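Local atomic coordinates of proline dehydrogenase (Bradyrhizobium japonicum USDA 110, PDB entry 3HAZ), a protein that probably oxidises proline to glutamate in two steps, using FAD in a proline dehydrogenase domain and NAD in an aldehyde dehydrogenase domain. Residues V279-E288 with F309-R319. Residues are numbered along the deposited sequence; the frame is centred on the assembly and turned at random.
Sequences VDAEEADRLE and FGLAIQAYQKR. With FAD (flavin-adenine dinucleotide), chain C.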
# COMPACT_ATOMS: atom_id res chain seq x y z
N VAL A 279 -19.67 -0.65 -53.04
CA VAL A 279 -19.58 -1.89 -52.27
C VAL A 279 -19.06 -1.60 -50.85
O VAL A 279 -17.92 -1.17 -50.66
CB VAL A 279 -18.67 -2.94 -52.95
CG1 VAL A 279 -18.66 -4.25 -52.16
CG2 VAL A 279 -19.12 -3.18 -54.40
N ASP A 280 -19.92 -1.82 -49.86
CA ASP A 280 -19.55 -1.54 -48.47
C ASP A 280 -18.39 -2.42 -48.03
O ASP A 280 -18.15 -3.49 -48.60
CB ASP A 280 -20.75 -1.77 -47.54
CG ASP A 280 -21.81 -0.68 -47.65
OD1 ASP A 280 -21.54 0.39 -48.25
OD2 ASP A 280 -22.92 -0.89 -47.11
N ALA A 281 -17.68 -1.97 -47.00
CA ALA A 281 -16.61 -2.77 -46.40
C ALA A 281 -17.15 -3.40 -45.12
O ALA A 281 -17.82 -2.73 -44.33
CB ALA A 281 -15.41 -1.90 -46.11
N GLU A 282 -16.86 -4.68 -44.93
CA GLU A 282 -17.38 -5.41 -43.78
C GLU A 282 -16.25 -5.89 -42.87
O GLU A 282 -15.28 -5.16 -42.66
CB GLU A 282 -18.30 -6.55 -44.26
CG GLU A 282 -19.42 -6.01 -45.17
CD GLU A 282 -20.43 -7.05 -45.62
OE1 GLU A 282 -21.28 -7.46 -44.79
OE2 GLU A 282 -20.39 -7.44 -46.80
N GLU A 283 -16.35 -7.10 -42.33
CA GLU A 283 -15.35 -7.56 -41.36
C GLU A 283 -13.97 -7.75 -42.00
O GLU A 283 -13.86 -7.98 -43.21
CB GLU A 283 -15.79 -8.86 -40.69
CG GLU A 283 -17.12 -8.77 -39.95
CD GLU A 283 -18.32 -8.96 -40.87
OE1 GLU A 283 -18.15 -9.01 -42.11
OE2 GLU A 283 -19.45 -9.06 -40.35
N ALA A 284 -12.94 -7.67 -41.18
CA ALA A 284 -11.57 -7.79 -41.65
C ALA A 284 -11.28 -9.12 -42.32
O ALA A 284 -10.48 -9.19 -43.25
CB ALA A 284 -10.58 -7.54 -40.50
N ASP A 285 -11.92 -10.19 -41.85
CA ASP A 285 -11.65 -11.51 -42.42
C ASP A 285 -12.29 -11.67 -43.80
O ASP A 285 -12.04 -12.66 -44.50
CB ASP A 285 -12.02 -12.66 -41.47
CG ASP A 285 -13.52 -12.76 -41.20
OD1 ASP A 285 -14.30 -11.99 -41.79
OD2 ASP A 285 -13.90 -13.63 -40.39
N ARG A 286 -13.09 -10.69 -44.21
CA ARG A 286 -13.68 -10.69 -45.54
C ARG A 286 -13.02 -9.70 -46.50
O ARG A 286 -13.40 -9.62 -47.67
CB ARG A 286 -15.19 -10.41 -45.45
CG ARG A 286 -16.01 -11.57 -44.88
CD ARG A 286 -17.40 -11.11 -44.49
NE ARG A 286 -18.39 -12.19 -44.56
CZ ARG A 286 -19.61 -12.11 -44.03
NH1 ARG A 286 -19.99 -11.01 -43.38
NH2 ARG A 286 -20.46 -13.13 -44.14
N LEU A 287 -12.03 -8.94 -46.02
CA LEU A 287 -11.39 -7.92 -46.85
C LEU A 287 -10.81 -8.49 -48.16
O LEU A 287 -11.14 -8.02 -49.25
CB LEU A 287 -10.29 -7.20 -46.07
CG LEU A 287 -9.56 -6.12 -46.88
CD1 LEU A 287 -10.56 -5.14 -47.49
CD2 LEU A 287 -8.53 -5.39 -46.04
N GLU A 288 -9.95 -9.48 -48.03
CA GLU A 288 -9.29 -10.08 -49.19
C GLU A 288 -10.28 -10.67 -50.18
O GLU A 288 -10.14 -10.49 -51.39
CB GLU A 288 -8.32 -11.18 -48.73
CG GLU A 288 -7.09 -10.67 -48.02
CD GLU A 288 -6.07 -11.77 -47.76
OE1 GLU A 288 -6.35 -12.93 -48.13
OE2 GLU A 288 -4.99 -11.47 -47.19
N PHE A 309 -18.73 3.36 -60.26
CA PHE A 309 -18.38 2.17 -59.49
C PHE A 309 -17.36 2.51 -58.41
O PHE A 309 -16.48 3.35 -58.62
CB PHE A 309 -17.84 1.06 -60.38
CG PHE A 309 -17.60 -0.24 -59.65
CD1 PHE A 309 -18.60 -1.19 -59.55
CD2 PHE A 309 -16.37 -0.51 -59.07
CE1 PHE A 309 -18.38 -2.38 -58.88
CE2 PHE A 309 -16.15 -1.69 -58.39
CZ PHE A 309 -17.16 -2.63 -58.29
N GLY A 310 -17.47 1.83 -57.27
CA GLY A 310 -16.57 2.08 -56.17
C GLY A 310 -16.77 1.18 -54.96
O GLY A 310 -17.58 0.24 -54.98
N LEU A 311 -16.02 1.48 -53.91
CA LEU A 311 -16.03 0.66 -52.70
C LEU A 311 -15.63 1.51 -51.50
O LEU A 311 -15.04 2.59 -51.65
CB LEU A 311 -15.04 -0.49 -52.83
CG LEU A 311 -13.59 -0.15 -52.46
CD1 LEU A 311 -12.77 -1.42 -52.28
CD2 LEU A 311 -12.96 0.77 -53.50
N ALA A 312 -15.96 1.00 -50.32
CA ALA A 312 -15.54 1.64 -49.07
C ALA A 312 -14.24 1.00 -48.59
O ALA A 312 -14.00 -0.19 -48.81
CB ALA A 312 -16.62 1.50 -48.01
N ILE A 313 -13.40 1.81 -47.95
CA ILE A 313 -12.15 1.36 -47.35
C ILE A 313 -12.09 1.87 -45.91
O ILE A 313 -12.27 3.06 -45.66
CB ILE A 313 -10.93 1.88 -48.13
CG1 ILE A 313 -10.99 1.43 -49.59
CG2 ILE A 313 -9.63 1.40 -47.48
CD1 ILE A 313 -9.98 2.14 -50.48
N GLN A 314 -11.83 0.96 -44.98
CA GLN A 314 -11.86 1.28 -43.55
C GLN A 314 -10.47 1.66 -43.03
O GLN A 314 -9.56 0.82 -42.96
CB GLN A 314 -12.39 0.09 -42.75
CG GLN A 314 -13.79 -0.38 -43.15
CD GLN A 314 -13.94 -1.89 -43.05
OE1 GLN A 314 -13.05 -2.63 -43.46
NE2 GLN A 314 -15.07 -2.35 -42.50
N ALA A 315 -10.32 2.92 -42.65
CA ALA A 315 -9.04 3.43 -42.17
C ALA A 315 -8.65 2.88 -40.80
O ALA A 315 -7.50 3.00 -40.39
CB ALA A 315 -9.04 4.96 -42.16
N TYR A 316 -9.60 2.29 -40.07
CA TYR A 316 -9.24 1.74 -38.77
C TYR A 316 -8.43 0.44 -38.91
O TYR A 316 -7.91 -0.08 -37.93
CB TYR A 316 -10.44 1.61 -37.81
CG TYR A 316 -11.43 0.48 -38.05
CD1 TYR A 316 -11.42 -0.29 -39.21
CD2 TYR A 316 -12.42 0.22 -37.10
CE1 TYR A 316 -12.36 -1.31 -39.41
CE2 TYR A 316 -13.36 -0.79 -37.29
CZ TYR A 316 -13.33 -1.55 -38.44
OH TYR A 316 -14.27 -2.55 -38.62
N GLN A 317 -8.31 -0.05 -40.14
CA GLN A 317 -7.49 -1.22 -40.42
C GLN A 317 -6.08 -0.82 -40.79
O GLN A 317 -5.87 0.13 -41.55
CB GLN A 317 -8.09 -2.06 -41.55
CG GLN A 317 -9.43 -2.68 -41.25
CD GLN A 317 -9.65 -3.97 -42.03
OE1 GLN A 317 -8.76 -4.82 -42.09
NE2 GLN A 317 -10.83 -4.12 -42.61
N LYS A 318 -5.10 -1.55 -40.27
CA LYS A 318 -3.71 -1.30 -40.60
C LYS A 318 -3.45 -1.49 -42.09
O LYS A 318 -2.55 -0.87 -42.65
CB LYS A 318 -2.80 -2.19 -39.75
CG LYS A 318 -3.11 -2.11 -38.24
CD LYS A 318 -2.30 -3.12 -37.44
CE LYS A 318 -2.58 -3.00 -35.94
NZ LYS A 318 -2.04 -4.16 -35.16
N ARG A 319 -4.26 -2.33 -42.74
CA ARG A 319 -4.10 -2.60 -44.17
C ARG A 319 -4.68 -1.51 -45.08
O ARG A 319 -4.57 -1.59 -46.30
CB ARG A 319 -4.73 -3.95 -44.54
CG ARG A 319 -3.99 -5.17 -44.01
CD ARG A 319 -4.76 -6.45 -44.30
NE ARG A 319 -6.04 -6.47 -43.60
CZ ARG A 319 -6.97 -7.41 -43.74
NH1 ARG A 319 -6.76 -8.43 -44.58
NH2 ARG A 319 -8.11 -7.34 -43.06
PA FAD C . -15.59 9.27 -34.74
O1A FAD C . -16.32 9.47 -33.29
O2A FAD C . -14.59 10.30 -35.01
O5B FAD C . -14.85 7.82 -34.74
C5B FAD C . -15.60 6.70 -34.38
C4B FAD C . -14.82 5.42 -34.74
O4B FAD C . -13.31 5.36 -34.49
C3B FAD C . -15.33 4.12 -34.89
O3B FAD C . -16.53 3.95 -35.63
C2B FAD C . -14.11 3.28 -35.15
O2B FAD C . -13.88 2.89 -36.50
C1B FAD C . -12.99 3.98 -34.49
N9A FAD C . -12.68 3.62 -33.12
C8A FAD C . -13.46 3.77 -31.98
N7A FAD C . -12.73 3.34 -30.91
C5A FAD C . -11.47 2.92 -31.39
C6A FAD C . -10.26 2.35 -30.71
N6A FAD C . -10.25 2.13 -29.27
N1A FAD C . -9.18 2.04 -31.40
C2A FAD C . -9.16 2.25 -32.80
N3A FAD C . -10.32 2.80 -33.46
C4A FAD C . -11.44 3.11 -32.73
N1 FAD C . -17.88 1.48 -41.88
C2 FAD C . -17.51 0.24 -42.35
O2 FAD C . -16.76 -0.59 -41.54
N3 FAD C . -17.94 -0.19 -43.64
C4 FAD C . -18.72 0.63 -44.42
O4 FAD C . -19.09 0.23 -45.71
C4X FAD C . -19.10 1.92 -43.93
N5 FAD C . -19.95 2.83 -44.77
C5X FAD C . -20.32 4.10 -44.27
C6 FAD C . -21.15 4.99 -45.10
C7 FAD C . -21.52 6.26 -44.60
C7M FAD C . -22.40 7.16 -45.45
C8 FAD C . -21.06 6.71 -43.26
C8M FAD C . -21.45 8.08 -42.69
C9 FAD C . -20.26 5.85 -42.48
C9A FAD C . -19.88 4.52 -42.98
N10 FAD C . -19.05 3.63 -42.17
C10 FAD C . -18.68 2.33 -42.69
C1' FAD C . -18.42 4.07 -40.89
C2' FAD C . -19.22 3.78 -39.59
O2' FAD C . -20.57 3.46 -39.91
C3' FAD C . -19.10 4.98 -38.65
O3' FAD C . -19.96 6.03 -39.07
C4' FAD C . -17.63 5.54 -38.55
O4' FAD C . -16.61 4.61 -38.36
C5' FAD C . -17.52 6.72 -37.56
O5' FAD C . -16.42 7.58 -37.83
P FAD C . -16.58 9.18 -37.44
O1P FAD C . -15.24 10.02 -37.97
O2P FAD C . -17.82 9.71 -38.01
O3P FAD C . -16.80 9.25 -35.82
O HOH W 1 -15.52 -2.32 -49.72
O HOH W 2 -13.70 -4.48 -40.37
O HOH W 3 -9.03 -10.35 -45.22
O HOH W 4 -4.59 -9.15 -46.22
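The carbonyl oxygen of Ala284 is gripped by three donors: Arg319 NH2 at 3.0 Å, the backbone N of Leu287 from the opposite face of the carbonyl plane, and a water that also accepts from Arg319 NH1. The guanidinium meets this oxygen in its own plane, while Leu287 CD2 sits over the centre of one face, 3.4 Å from Arg319 CZ. A second water joins Arg319 NH1 to Glu288 OE2; the other carboxylate oxygen, OE1, bonds to the backbone N of Arg524. Arg319 NH2 also donates to Gln317 OE1 (2.8 Å), meeting a lone pair of that oxygen in the carbonyl plane, and Gln317 NE2 in turn bonds to Gln314 OE1. This chain of hydrogen bonds lies at the C-terminal end of two parallel neighbours in the proline dehydrogenase TIM barrel, paired where Val279 N donates to Gly310 O and Ala312 N to Val279 O, the two strands of a beta-alpha-beta unit. There the flavin is held: Ala281 grips its pyrimidine edge twice, N donating to FAD O4 (2.9 Å) and O accepting from FAD N3 (2.6 Å). Bent at chi2 (144°), Gln314 lays its amide against Ala281 CB, and NE2 divides its protons between FAD O2 (2.6 Å) and Glu282 O (2.8 Å).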